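Local structure of SVP1-like protein 2 (Kluyveromyces lactis, 4V16) at residues A[58-63]-A[99-104]; A[65-70]-A[80-85]; A[178-183]-A[198-203]. The protein probably binds phosphoinositides such as phosphatidylinositol 3,5-bisphosphate through its beta-propeller and probably takes part in mitochondrial or peroxisomal functions. All blocks are in the same frame, centred on the assembly; numbering follows the deposited sequence.

Contact 1 of 3, residues A[58-63]-A[99-104]; sequences TIRMLH and KDLFLS
NH1 of Arg60, whose guanidinium has Leu101 CB over one face, donates to Ile59 O at 2.8 Å (153°). That oxygen lies almost in the guanidinium plane, although the donor stands well above the carbonyl plane. The same NH1 makes a salt bridge with Asp19, so two acceptors fix the rotation of the flat group. A bend at chi2 (-68°) folds the side chain over its neighbour: Arg60 CG packs on Leu101 CD2 at 3.5 Å, and Arg60 NE gives Leu101 O a weak, bent bond of 3.0 Å. Asp100 OD1 stands at the guanidinium edge, 4.4 Å from NH2 of Arg60, too far for a salt bridge. With the side chain cut back to an alanine, Leu101 is likely to lose its cover on this side and Asp19 its charged mate. Farther on, Leu103 CD1 lies against the backbone at Met61 C (3.9 Å), and Leu62 CD1 reaches Ser104 C (3.8 Å). No backbone bond joins the segments. Their strands run nearly parallel (20°) with axes 7.0 Å apart, and Lys99 and Asp100 form a classic bulge opposite Ser111. This is the side-chain packing between the innermost strands of two successive beta-propeller blades.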
ATOM      1  N   THR A  58      -5.083  -1.646 -13.278  1.00 40.90           N
ATOM      2  CA  THR A  58      -4.505  -1.853 -11.955  1.00 35.62           C
ATOM      3  C   THR A  58      -4.089  -3.319 -11.839  1.00 36.87           C
ATOM      4  O   THR A  58      -4.806  -4.208 -12.304  1.00 31.34           O
ATOM      5  CB  THR A  58      -5.487  -1.506 -10.811  1.00 27.64           C
ATOM      6  OG1 THR A  58      -6.377  -2.608 -10.596  1.00 36.46           O
ATOM      7  CG2 THR A  58      -6.295  -0.234 -11.116  1.00 29.24           C
ATOM      8  N   ILE A  59      -2.942  -3.571 -11.215  1.00 35.53           N
ATOM      9  CA  ILE A  59      -2.381  -4.915 -11.164  1.00 34.90           C
ATOM     10  C   ILE A  59      -1.799  -5.207  -9.788  1.00 31.70           C
ATOM     11  O   ILE A  59      -1.134  -4.359  -9.188  1.00 31.37           O
ATOM     12  CB  ILE A  59      -1.296  -5.108 -12.245  1.00 30.67           C
ATOM     13  CG1 ILE A  59      -0.805  -6.554 -12.249  1.00 27.81           C
ATOM     14  CG2 ILE A  59      -0.143  -4.130 -12.034  1.00 27.51           C
ATOM     15  CD1 ILE A  59      -0.041  -6.926 -13.491  1.00 33.10           C
ATOM     16  N   ARG A  60      -2.067  -6.411  -9.294  1.00 25.84           N
ATOM     17  CA  ARG A  60      -1.603  -6.834  -7.983  1.00 21.91           C
ATOM     18  C   ARG A  60      -0.949  -8.200  -8.072  1.00 25.52           C
ATOM     19  O   ARG A  60      -1.067  -8.896  -9.082  1.00 28.04           O
ATOM     20  CB  ARG A  60      -2.759  -6.870  -6.984  1.00 25.67           C
ATOM     21  CG  ARG A  60      -3.364  -5.514  -6.675  1.00 25.66           C
ATOM     22  CD  ARG A  60      -2.397  -4.631  -5.910  1.00 28.21           C
ATOM     23  NE  ARG A  60      -2.985  -3.333  -5.599  1.00 32.08           N
ATOM     24  CZ  ARG A  60      -2.977  -2.286  -6.419  1.00 31.80           C
ATOM     25  NH1 ARG A  60      -2.409  -2.371  -7.616  1.00 32.94           N
ATOM     26  NH2 ARG A  60      -3.540  -1.148  -6.041  1.00 40.67           N
ATOM     27  N   MET A  61      -0.275  -8.582  -6.994  1.00 28.80           N
ATOM     28  CA  MET A  61       0.542  -9.784  -6.967  1.00 24.70           C
ATOM     29  C   MET A  61       0.371 -10.497  -5.632  1.00 30.64           C
ATOM     30  O   MET A  61       0.266  -9.850  -4.586  1.00 36.59           O
ATOM     31  CB  MET A  61       2.005  -9.412  -7.202  1.00 32.63           C
ATOM     32  CG  MET A  61       2.971 -10.571  -7.243  1.00 38.51           C
ATOM     33  SD  MET A  61       4.664  -9.977  -7.437  1.00 35.52           S
ATOM     34  CE  MET A  61       5.549 -11.527  -7.600  1.00 41.47           C
ATOM     35  N   LEU A  62       0.331 -11.826  -5.668  1.00 30.66           N
ATOM     36  CA  LEU A  62       0.178 -12.621  -4.452  1.00 30.37           C
ATOM     37  C   LEU A  62       1.518 -13.154  -3.956  1.00 28.53           C
ATOM     38  O   LEU A  62       2.008 -14.172  -4.447  1.00 29.60           O
ATOM     39  CB  LEU A  62      -0.786 -13.786  -4.687  1.00 33.80           C
ATOM     40  CG  LEU A  62      -1.029 -14.704  -3.482  1.00 34.47           C
ATOM     41  CD1 LEU A  62      -1.502 -13.914  -2.262  1.00 29.81           C
ATOM     42  CD2 LEU A  62      -2.040 -15.786  -3.836  1.00 34.26           C
ATOM     43  N   HIS A  63       2.097 -12.457  -2.981  1.00 30.72           N
ATOM     44  CA  HIS A  63       3.357 -12.862  -2.363  1.00 32.62           C
ATOM     45  C   HIS A  63       4.441 -13.046  -3.426  1.00 29.92           C
ATOM     46  O   HIS A  63       4.703 -12.127  -4.204  1.00 28.80           O
ATOM     47  CB  HIS A  63       3.155 -14.140  -1.543  1.00 27.43           C
ATOM     48  CG  HIS A  63       2.105 -14.008  -0.481  1.00 31.02           C
ATOM     49  ND1 HIS A  63       2.157 -13.041   0.496  1.00 35.08           N
ATOM     50  CD2 HIS A  63       0.979 -14.722  -0.250  1.00 31.98           C
ATOM     51  CE1 HIS A  63       1.105 -13.163   1.289  1.00 30.68           C
ATOM     52  NE2 HIS A  63       0.375 -14.174   0.858  1.00 33.77           N
ATOM     53  N   LYS A  99     -10.656   1.078  -7.416  1.00 35.93           N
ATOM     54  CA  LYS A  99      -9.885   2.083  -6.691  1.00 34.99           C
ATOM     55  C   LYS A  99      -8.739   1.425  -5.927  1.00 35.42           C
ATOM     56  O   LYS A  99      -7.650   1.988  -5.812  1.00 39.55           O
ATOM     57  CB  LYS A  99     -10.786   2.857  -5.740  1.00 36.14           C
ATOM     58  N   ASP A 100      -8.996   0.228  -5.410  1.00 36.42           N
ATOM     59  CA  ASP A 100      -7.991  -0.540  -4.682  1.00 39.07           C
ATOM     60  C   ASP A 100      -8.182  -2.032  -4.929  1.00 38.58           C
ATOM     61  O   ASP A 100      -9.271  -2.473  -5.300  1.00 32.59           O
ATOM     62  CB  ASP A 100      -8.059  -0.249  -3.179  1.00 44.69           C
ATOM     63  CG  ASP A 100      -7.245   0.971  -2.775  1.00 53.71           C
ATOM     64  OD1 ASP A 100      -6.161   1.197  -3.360  1.00 51.70           O
ATOM     65  OD2 ASP A 100      -7.687   1.700  -1.861  1.00 54.98           O
ATOM     66  N   LEU A 101      -7.119  -2.799  -4.718  1.00 37.05           N
ATOM     67  CA  LEU A 101      -7.162  -4.241  -4.914  1.00 28.83           C
ATOM     68  C   LEU A 101      -6.189  -4.935  -3.965  1.00 29.83           C
ATOM     69  O   LEU A 101      -5.058  -4.482  -3.784  1.00 36.79           O
ATOM     70  CB  LEU A 101      -6.838  -4.592  -6.366  1.00 27.01           C
ATOM     71  CG  LEU A 101      -6.866  -6.076  -6.741  1.00 28.70           C
ATOM     72  CD1 LEU A 101      -8.237  -6.679  -6.485  1.00 34.73           C
ATOM     73  CD2 LEU A 101      -6.470  -6.257  -8.198  1.00 28.62           C
ATOM     74  N   PHE A 102      -6.643  -6.028  -3.358  1.00 28.15           N
ATOM     75  CA  PHE A 102      -5.838  -6.779  -2.400  1.00 26.59           C
ATOM     76  C   PHE A 102      -5.991  -8.279  -2.614  1.00 30.05           C
ATOM     77  O   PHE A 102      -7.050  -8.753  -3.022  1.00 31.54           O
ATOM     78  CB  PHE A 102      -6.235  -6.413  -0.971  1.00 28.17           C
ATOM     79  CG  PHE A 102      -6.279  -4.938  -0.719  1.00 31.78           C
ATOM     80  CD1 PHE A 102      -5.153  -4.262  -0.285  1.00 27.71           C
ATOM     81  CD2 PHE A 102      -7.448  -4.223  -0.921  1.00 30.34           C
ATOM     82  CE1 PHE A 102      -5.189  -2.904  -0.054  1.00 27.14           C
ATOM     83  CE2 PHE A 102      -7.492  -2.865  -0.692  1.00 32.82           C
ATOM     84  CZ  PHE A 102      -6.361  -2.203  -0.259  1.00 34.19           C
ATOM     85  N   LEU A 103      -4.923  -9.020  -2.328  1.00 36.08           N
ATOM     86  CA  LEU A 103      -4.918 -10.468  -2.494  1.00 30.18           C
ATOM     87  C   LEU A 103      -4.388 -11.182  -1.258  1.00 32.28           C
ATOM     88  O   LEU A 103      -3.413 -10.748  -0.643  1.00 36.67           O
ATOM     89  CB  LEU A 103      -4.068 -10.863  -3.703  1.00 31.79           C
ATOM     90  CG  LEU A 103      -4.524 -10.402  -5.087  1.00 34.04           C
ATOM     91  CD1 LEU A 103      -3.459 -10.740  -6.119  1.00 27.89           C
ATOM     92  CD2 LEU A 103      -5.851 -11.039  -5.462  1.00 36.06           C
ATOM     93  N   SER A 104      -5.042 -12.281  -0.902  1.00 35.19           N
ATOM     94  CA  SER A 104      -4.501 -13.220   0.070  1.00 33.43           C
ATOM     95  C   SER A 104      -4.739 -14.623  -0.466  1.00 32.26           C
ATOM     96  O   SER A 104      -5.359 -14.792  -1.516  1.00 34.83           O
ATOM     97  CB  SER A 104      -5.147 -13.038   1.444  1.00 36.58           C
ATOM     98  OG  SER A 104      -6.502 -13.449   1.438  1.00 41.39           O
TER

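Contact 2 of 3, residues A[65-70]-A[80-85]; sequences TNYIAF and IWDDVK
The Phe70 ring presents its edge to Trp81, with Phe70 CE2 3.8 Å from Trp81 CB, while His79 stacks on the phenylalanine ring. Ile68 CD1 meets the indole edge near its plane, 4.3 Å from Trp81 CD1. On the other face of the sheet, OD1 of the adjoining Asn66 sits 3.9 Å above the plane of the Tyr67 ring, over its centre, and Ala69 CB packs on Ile80 CD1. The ladder beneath is antiparallel: Ile68 and Trp81 are a hydrogen-bonded pair (Ile68 N to Trp81 O 3.0 Å, 169°), with Tyr67-Asp82 and Ala69-Ile80 as the non-hydrogen-bonded pairs beside it. At the end of the ladder Asp83 N donates to Asn66 O at 2.8 Å. Three donors grip Asp82 OD1. Asn66 ND2 meets Asp82 OD1 at 2.9 Å from above the carboxylate plane, the amide and carboxylate planes being 61° apart. Val84 N arrives on the anti side and closes an Asx turn, while Lys85 N comes from the opposite side of the plane to the amide. The aspartate thus ties the start of one strand to the turn that ends the other, in a beta hairpin formed by the two middle strands of a propeller blade.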
ATOM      1  N   THR A  65       4.315 -15.940  -5.427  1.00 33.03           N
ATOM      2  CA  THR A  65       3.769 -17.074  -6.158  1.00 32.93           C
ATOM      3  C   THR A  65       3.590 -16.720  -7.626  1.00 30.59           C
ATOM      4  O   THR A  65       4.038 -15.669  -8.080  1.00 30.17           O
ATOM      5  CB  THR A  65       2.411 -17.524  -5.586  1.00 32.25           C
ATOM      6  OG1 THR A  65       1.405 -16.558  -5.914  1.00 35.71           O
ATOM      7  CG2 THR A  65       2.490 -17.688  -4.077  1.00 21.72           C
ATOM      8  N   ASN A  66       2.926 -17.607  -8.357  1.00 31.85           N
ATOM      9  CA  ASN A  66       2.669 -17.410  -9.777  1.00 36.56           C
ATOM     10  C   ASN A  66       1.308 -16.763 -10.027  1.00 40.40           C
ATOM     11  O   ASN A  66       0.865 -16.652 -11.172  1.00 40.27           O
ATOM     12  CB  ASN A  66       2.750 -18.750 -10.514  1.00 34.30           C
ATOM     13  CG  ASN A  66       1.874 -19.819  -9.880  1.00 36.11           C
ATOM     14  OD1 ASN A  66       1.867 -19.992  -8.660  1.00 34.98           O
ATOM     15  ND2 ASN A  66       1.123 -20.536 -10.707  1.00 42.33           N
ATOM     16  N   TYR A  67       0.651 -16.332  -8.953  1.00 38.16           N
ATOM     17  CA  TYR A  67      -0.717 -15.833  -9.041  1.00 33.43           C
ATOM     18  C   TYR A  67      -0.764 -14.311  -9.136  1.00 33.09           C
ATOM     19  O   TYR A  67      -0.436 -13.603  -8.184  1.00 36.85           O
ATOM     20  CB  TYR A  67      -1.525 -16.322  -7.838  1.00 30.72           C
ATOM     21  CG  TYR A  67      -1.716 -17.823  -7.825  1.00 41.10           C
ATOM     22  CD1 TYR A  67      -2.166 -18.493  -8.956  1.00 40.75           C
ATOM     23  CD2 TYR A  67      -1.429 -18.572  -6.691  1.00 39.22           C
ATOM     24  CE1 TYR A  67      -2.338 -19.862  -8.956  1.00 39.65           C
ATOM     25  CE2 TYR A  67      -1.597 -19.947  -6.683  1.00 40.44           C
ATOM     26  CZ  TYR A  67      -2.053 -20.586  -7.821  1.00 43.69           C
ATOM     27  OH  TYR A  67      -2.225 -21.951  -7.827  1.00 50.48           O
ATOM     28  N   ILE A  68      -1.185 -13.829 -10.302  1.00 35.22           N
ATOM     29  CA  ILE A  68      -1.250 -12.403 -10.594  1.00 36.16           C
ATOM     30  C   ILE A  68      -2.690 -12.001 -10.893  1.00 35.69           C
ATOM     31  O   ILE A  68      -3.424 -12.741 -11.548  1.00 40.08           O
ATOM     32  CB  ILE A  68      -0.349 -12.041 -11.792  1.00 33.23           C
ATOM     33  CG1 ILE A  68       1.104 -12.416 -11.490  1.00 33.68           C
ATOM     34  CG2 ILE A  68      -0.458 -10.553 -12.122  1.00 32.46           C
ATOM     35  CD1 ILE A  68       2.011 -12.378 -12.698  1.00 44.84           C
ATOM     36  N   ALA A  69      -3.089 -10.829 -10.407  1.00 33.85           N
ATOM     37  CA  ALA A  69      -4.422 -10.296 -10.666  1.00 33.69           C
ATOM     38  C   ALA A  69      -4.322  -8.907 -11.276  1.00 33.31           C
ATOM     39  O   ALA A  69      -3.676  -8.022 -10.711  1.00 33.14           O
ATOM     40  CB  ALA A  69      -5.239 -10.249  -9.385  1.00 30.73           C
ATOM     41  N   PHE A  70      -4.955  -8.721 -12.431  1.00 33.60           N
ATOM     42  CA  PHE A  70      -5.003  -7.413 -13.072  1.00 38.90           C
ATOM     43  C   PHE A  70      -6.413  -7.104 -13.562  1.00 36.59           C
ATOM     44  O   PHE A  70      -7.207  -8.010 -13.818  1.00 33.25           O
ATOM     45  CB  PHE A  70      -4.003  -7.336 -14.232  1.00 36.01           C
ATOM     46  CG  PHE A  70      -4.318  -8.256 -15.380  1.00 39.45           C
ATOM     47  CD1 PHE A  70      -5.155  -7.846 -16.406  1.00 42.81           C
ATOM     48  CD2 PHE A  70      -3.760  -9.522 -15.444  1.00 42.15           C
ATOM     49  CE1 PHE A  70      -5.441  -8.688 -17.468  1.00 44.18           C
ATOM     50  CE2 PHE A  70      -4.042 -10.369 -16.503  1.00 43.25           C
ATOM     51  CZ  PHE A  70      -4.883  -9.951 -17.516  1.00 41.25           C
ATOM     52  N   ILE A  80      -7.532 -13.292 -13.166  1.00 35.19           N
ATOM     53  CA  ILE A  80      -6.560 -13.956 -12.307  1.00 36.66           C
ATOM     54  C   ILE A  80      -5.620 -14.752 -13.206  1.00 38.66           C
ATOM     55  O   ILE A  80      -5.966 -15.829 -13.692  1.00 42.28           O
ATOM     56  CB  ILE A  80      -7.222 -14.884 -11.270  1.00 40.12           C
ATOM     57  CG1 ILE A  80      -8.236 -14.113 -10.419  1.00 42.17           C
ATOM     58  CG2 ILE A  80      -6.166 -15.524 -10.379  1.00 36.42           C
ATOM     59  CD1 ILE A  80      -7.637 -12.992  -9.592  1.00 35.21           C
ATOM     60  N   TRP A  81      -4.432 -14.200 -13.423  1.00 37.17           N
ATOM     61  CA  TRP A  81      -3.478 -14.733 -14.387  1.00 37.95           C
ATOM     62  C   TRP A  81      -2.519 -15.731 -13.736  1.00 40.04           C
ATOM     63  O   TRP A  81      -1.979 -15.477 -12.659  1.00 37.56           O
ATOM     64  CB  TRP A  81      -2.703 -13.573 -15.021  1.00 38.59           C
ATOM     65  CG  TRP A  81      -1.670 -13.956 -16.044  1.00 40.27           C
ATOM     66  CD1 TRP A  81      -0.326 -14.089 -15.843  1.00 37.98           C
ATOM     67  CD2 TRP A  81      -1.897 -14.225 -17.432  1.00 42.66           C
ATOM     68  NE1 TRP A  81       0.297 -14.434 -17.019  1.00 35.87           N
ATOM     69  CE2 TRP A  81      -0.645 -14.524 -18.009  1.00 42.60           C
ATOM     70  CE3 TRP A  81      -3.036 -14.248 -18.241  1.00 42.81           C
ATOM     71  CZ2 TRP A  81      -0.502 -14.842 -19.358  1.00 50.15           C
ATOM     72  CZ3 TRP A  81      -2.892 -14.565 -19.581  1.00 55.21           C
ATOM     73  CH2 TRP A  81      -1.635 -14.857 -20.126  1.00 52.75           C
ATOM     74  N   ASP A  82      -2.328 -16.871 -14.392  1.00 37.19           N
ATOM     75  CA  ASP A  82      -1.366 -17.869 -13.943  1.00 34.82           C
ATOM     76  C   ASP A  82      -0.038 -17.622 -14.652  1.00 40.52           C
ATOM     77  O   ASP A  82       0.035 -17.642 -15.881  1.00 41.62           O
ATOM     78  CB  ASP A  82      -1.883 -19.282 -14.220  1.00 43.11           C
ATOM     79  CG  ASP A  82      -1.068 -20.355 -13.517  1.00 39.57           C
ATOM     80  OD1 ASP A  82       0.169 -20.219 -13.444  1.00 34.24           O
ATOM     81  OD2 ASP A  82      -1.670 -21.336 -13.031  1.00 45.18           O
ATOM     82  N   ASP A  83       1.009 -17.402 -13.867  1.00 42.02           N
ATOM     83  CA  ASP A  83       2.285 -16.934 -14.394  1.00 41.12           C
ATOM     84  C   ASP A  83       3.108 -18.041 -15.059  1.00 44.89           C
ATOM     85  O   ASP A  83       4.001 -17.754 -15.859  1.00 40.06           O
ATOM     86  CB  ASP A  83       3.098 -16.290 -13.264  1.00 47.15           C
ATOM     87  CG  ASP A  83       4.297 -15.518 -13.772  1.00 60.18           C
ATOM     88  OD1 ASP A  83       4.295 -15.120 -14.956  1.00 72.33           O
ATOM     89  OD2 ASP A  83       5.239 -15.300 -12.979  1.00 57.59           O
ATOM     90  N   VAL A  84       2.816 -19.297 -14.730  1.00 41.21           N
ATOM     91  CA  VAL A  84       3.546 -20.422 -15.311  1.00 40.11           C
ATOM     92  C   VAL A  84       2.737 -21.048 -16.446  1.00 40.30           C
ATOM     93  O   VAL A  84       3.293 -21.411 -17.484  1.00 42.72           O
ATOM     94  CB  VAL A  84       3.897 -21.498 -14.246  1.00 42.01           C
ATOM     95  CG1 VAL A  84       2.664 -21.993 -13.513  1.00 49.57           C
ATOM     96  CG2 VAL A  84       4.643 -22.659 -14.883  1.00 46.60           C
ATOM     97  N   LYS A  85       1.427 -21.169 -16.248  1.00 43.90           N
ATOM     98  CA  LYS A  85       0.537 -21.638 -17.305  1.00 40.21           C
ATOM     99  C   LYS A  85       0.419 -20.589 -18.407  1.00 45.20           C
ATOM    100  O   LYS A  85       0.104 -20.913 -19.553  1.00 43.07           O
ATOM    101  CB  LYS A  85      -0.853 -21.959 -16.755  1.00 40.53           C
ATOM    102  CG  LYS A  85      -0.981 -23.284 -16.020  1.00 40.14           C
ATOM    103  CD  LYS A  85      -2.453 -23.585 -15.740  1.00 45.54           C
ATOM    104  CE  LYS A  85      -2.663 -24.980 -15.179  1.00 42.68           C
ATOM    105  NZ  LYS A  85      -2.243 -25.095 -13.756  1.00 51.24           N
TER

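Contact 3 of 3, residues A[178-183]-A[198-203]; sequences HANPVK and SQDGTL
His178 and Ser198 meet face-on, with the serine hydroxyl placed over one face of the imidazole. Both side chains take the same first torsion, the group opposite the carbonyl carbon and beside the backbone N (chi1 -64° for His178, -52° for Ser198), and this brings Ser198 OG to 3.1 Å from His178 ND1. At the far end of the ring, His178 CE1 approaches Leu203 O at 3.7 Å, so the imidazole spans from the end of one strand to the beginning of the next.

Asn180 reaches across to Asp200. Asn180 ND2 is 2.6 Å from Asp200 OD2, but the bond is bent and weak. The amide and carboxylate planes are almost perpendicular, and the two side chains cross at about a right angle. Pro181 works through backbone and ring alike: Pro181 O receives a CA-H contact from Ser198 CA at 3.5 Å, and Pro181 CG lies 4.0 Å from Gln199 CG. Gln199 is bent at chi2 (-66°), which carries its amide over toward Lys183. The lysine runs extended until its last torsion, Lys183 CB resting 3.6 Å from Ser198 O. Lys183 NZ ends 3.7 Å from Gln199 OE1, a loose approach and not a bond.

Histidine before the first strand of a blade, with Ser-x-Asp-Gly leading from its second strand to its third, is consistent with the WD-repeat signature, and both segments lie in the first WD repeat.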
ATOM      1  N   HIS A 178     -10.169  10.322  13.378  1.00 31.15           N
ATOM      2  CA  HIS A 178      -9.864  11.740  13.217  1.00 32.86           C
ATOM      3  C   HIS A 178     -11.124  12.596  13.148  1.00 35.68           C
ATOM      4  O   HIS A 178     -12.215  12.096  12.868  1.00 32.79           O
ATOM      5  CB  HIS A 178      -9.032  11.966  11.952  1.00 32.90           C
ATOM      6  CG  HIS A 178      -7.678  11.329  11.990  1.00 37.03           C
ATOM      7  ND1 HIS A 178      -6.570  11.966  12.504  1.00 34.33           N
ATOM      8  CD2 HIS A 178      -7.248  10.123  11.552  1.00 39.62           C
ATOM      9  CE1 HIS A 178      -5.518  11.175  12.393  1.00 36.43           C
ATOM     10  NE2 HIS A 178      -5.903  10.049  11.818  1.00 38.68           N
ATOM     11  N   ALA A 179     -10.962  13.890  13.406  1.00 37.86           N
ATOM     12  CA  ALA A 179     -12.047  14.848  13.239  1.00 42.50           C
ATOM     13  C   ALA A 179     -12.331  15.038  11.754  1.00 44.15           C
ATOM     14  O   ALA A 179     -13.470  14.913  11.305  1.00 54.10           O
ATOM     15  CB  ALA A 179     -11.696  16.171  13.889  1.00 43.09           C
ATOM     16  N   ASN A 180     -11.282  15.342  10.998  1.00 38.81           N
ATOM     17  CA  ASN A 180     -11.379  15.446   9.550  1.00 40.57           C
ATOM     18  C   ASN A 180     -11.386  14.059   8.913  1.00 42.78           C
ATOM     19  O   ASN A 180     -10.987  13.084   9.553  1.00 42.78           O
ATOM     20  CB  ASN A 180     -10.218  16.282   9.010  1.00 53.61           C
ATOM     21  CG  ASN A 180     -10.306  17.737   9.429  1.00 63.26           C
ATOM     22  OD1 ASN A 180     -11.390  18.320   9.470  1.00 62.13           O
ATOM     23  ND2 ASN A 180      -9.162  18.330   9.750  1.00 65.37           N
ATOM     24  N   PRO A 181     -11.853  13.959   7.656  1.00 38.65           N
ATOM     25  CA  PRO A 181     -11.909  12.655   6.981  1.00 37.00           C
ATOM     26  C   PRO A 181     -10.553  11.960   6.864  1.00 36.68           C
ATOM     27  O   PRO A 181      -9.546  12.594   6.549  1.00 38.18           O
ATOM     28  CB  PRO A 181     -12.461  12.998   5.589  1.00 33.81           C
ATOM     29  CG  PRO A 181     -12.381  14.476   5.466  1.00 38.82           C
ATOM     30  CD  PRO A 181     -12.478  15.016   6.846  1.00 34.31           C
ATOM     31  N   VAL A 182     -10.546  10.656   7.127  1.00 36.64           N
ATOM     32  CA  VAL A 182      -9.347   9.837   7.003  1.00 32.95           C
ATOM     33  C   VAL A 182      -8.892   9.777   5.552  1.00 35.95           C
ATOM     34  O   VAL A 182      -9.700   9.522   4.659  1.00 35.11           O
ATOM     35  CB  VAL A 182      -9.595   8.405   7.514  1.00 34.34           C
ATOM     36  CG1 VAL A 182      -8.367   7.526   7.291  1.00 40.29           C
ATOM     37  CG2 VAL A 182      -9.977   8.427   8.987  1.00 37.99           C
ATOM     38  N   LYS A 183      -7.602   9.998   5.319  1.00 36.64           N
ATOM     39  CA  LYS A 183      -7.071  10.001   3.960  1.00 34.78           C
ATOM     40  C   LYS A 183      -6.580   8.616   3.552  1.00 38.96           C
ATOM     41  O   LYS A 183      -6.935   8.118   2.483  1.00 39.53           O
ATOM     42  CB  LYS A 183      -5.937  11.015   3.820  1.00 42.43           C
ATOM     43  CG  LYS A 183      -5.476  11.183   2.382  1.00 53.10           C
ATOM     44  CD  LYS A 183      -4.630  12.429   2.186  1.00 53.27           C
ATOM     45  CE  LYS A 183      -4.441  12.735   0.707  1.00 54.76           C
ATOM     46  NZ  LYS A 183      -5.731  13.026   0.012  1.00 58.59           N
ATOM     47  N   SER A 198      -5.058  12.176   8.003  1.00 41.79           N
ATOM     48  CA  SER A 198      -6.179  12.932   7.447  1.00 39.17           C
ATOM     49  C   SER A 198      -5.753  13.841   6.304  1.00 39.90           C
ATOM     50  O   SER A 198      -4.635  13.754   5.798  1.00 41.91           O
ATOM     51  CB  SER A 198      -6.837  13.773   8.539  1.00 36.73           C
ATOM     52  OG  SER A 198      -7.168  12.974   9.655  1.00 54.40           O
ATOM     53  N   GLN A 199      -6.666  14.721   5.909  1.00 45.53           N
ATOM     54  CA  GLN A 199      -6.393  15.708   4.879  1.00 45.53           C
ATOM     55  C   GLN A 199      -5.334  16.690   5.356  1.00 43.25           C
ATOM     56  O   GLN A 199      -4.488  17.132   4.577  1.00 46.63           O
ATOM     57  CB  GLN A 199      -7.675  16.450   4.504  1.00 50.76           C
ATOM     58  CG  GLN A 199      -8.801  15.537   4.054  1.00 56.04           C
ATOM     59  CD  GLN A 199      -8.488  14.820   2.751  1.00 63.96           C
ATOM     60  OE1 GLN A 199      -7.906  15.402   1.834  1.00 63.11           O
ATOM     61  NE2 GLN A 199      -8.873  13.549   2.666  1.00 55.68           N
ATOM     62  N   ASP A 200      -5.387  17.032   6.641  1.00 38.15           N
ATOM     63  CA  ASP A 200      -4.410  17.935   7.233  1.00 41.99           C
ATOM     64  C   ASP A 200      -3.011  17.345   7.112  1.00 39.28           C
ATOM     65  O   ASP A 200      -2.059  18.043   6.767  1.00 38.46           O
ATOM     66  CB  ASP A 200      -4.738  18.206   8.704  1.00 47.85           C
ATOM     67  CG  ASP A 200      -6.122  18.797   8.897  1.00 62.32           C
ATOM     68  OD1 ASP A 200      -6.710  19.284   7.907  1.00 57.44           O
ATOM     69  OD2 ASP A 200      -6.621  18.780  10.045  1.00 63.54           O
ATOM     70  N   GLY A 201      -2.900  16.050   7.397  1.00 36.06           N
ATOM     71  CA  GLY A 201      -1.624  15.363   7.358  1.00 35.98           C
ATOM     72  C   GLY A 201      -0.693  15.826   8.462  1.00 42.55           C
ATOM     73  O   GLY A 201       0.511  15.572   8.416  1.00 38.01           O
ATOM     74  N   THR A 202      -1.252  16.504   9.461  1.00 40.75           N
ATOM     75  CA  THR A 202      -0.462  17.023  10.573  1.00 39.10           C
ATOM     76  C   THR A 202      -0.254  15.966  11.652  1.00 38.06           C
ATOM     77  O   THR A 202       0.808  15.906  12.273  1.00 40.56           O
ATOM     78  CB  THR A 202      -1.128  18.260  11.202  1.00 36.93           C
ATOM     79  OG1 THR A 202      -2.503  17.976  11.488  1.00 52.33           O
ATOM     80  CG2 THR A 202      -1.046  19.448  10.259  1.00 36.15           C
ATOM     81  N   LEU A 203      -1.270  15.133  11.864  1.00 36.16           N
ATOM     82  CA  LEU A 203      -1.236  14.113  12.907  1.00 35.20           C
ATOM     83  C   LEU A 203      -1.343  12.709  12.323  1.00 35.99           C
ATOM     84  O   LEU A 203      -2.185  12.445  11.464  1.00 38.00           O
ATOM     85  CB  LEU A 203      -2.368  14.340  13.910  1.00 39.19           C
ATOM     86  CG  LEU A 203      -2.493  15.756  14.477  1.00 50.50           C
ATOM     87  CD1 LEU A 203      -3.736  15.869  15.345  1.00 55.15           C
ATOM     88  CD2 LEU A 203      -1.250  16.139  15.264  1.00 46.99           C
TER

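Overall arrangement
Contacts 1 and 2 share a blade, strands 59-61 and 67-72 being neighbours in one sheet. Contact 1, its centre about 10 Å from the centre of the chain, joins that blade to the next near the propeller axis without backbone bonds, through leucines and one arginine. Contact 2, its centre about 20 Å from that of the chain, lies within the blade, mostly buried, combining a backbone ladder, apolar and aromatic side chains and a carboxylate oxygen held by three donors. Contact 3 belongs to a blade across the chain's centre, about 37 Å from contact 2 between centres. Partly exposed, it holds loop ends together by one weak amide-carboxylate bond and a hydroxyl over a histidine face.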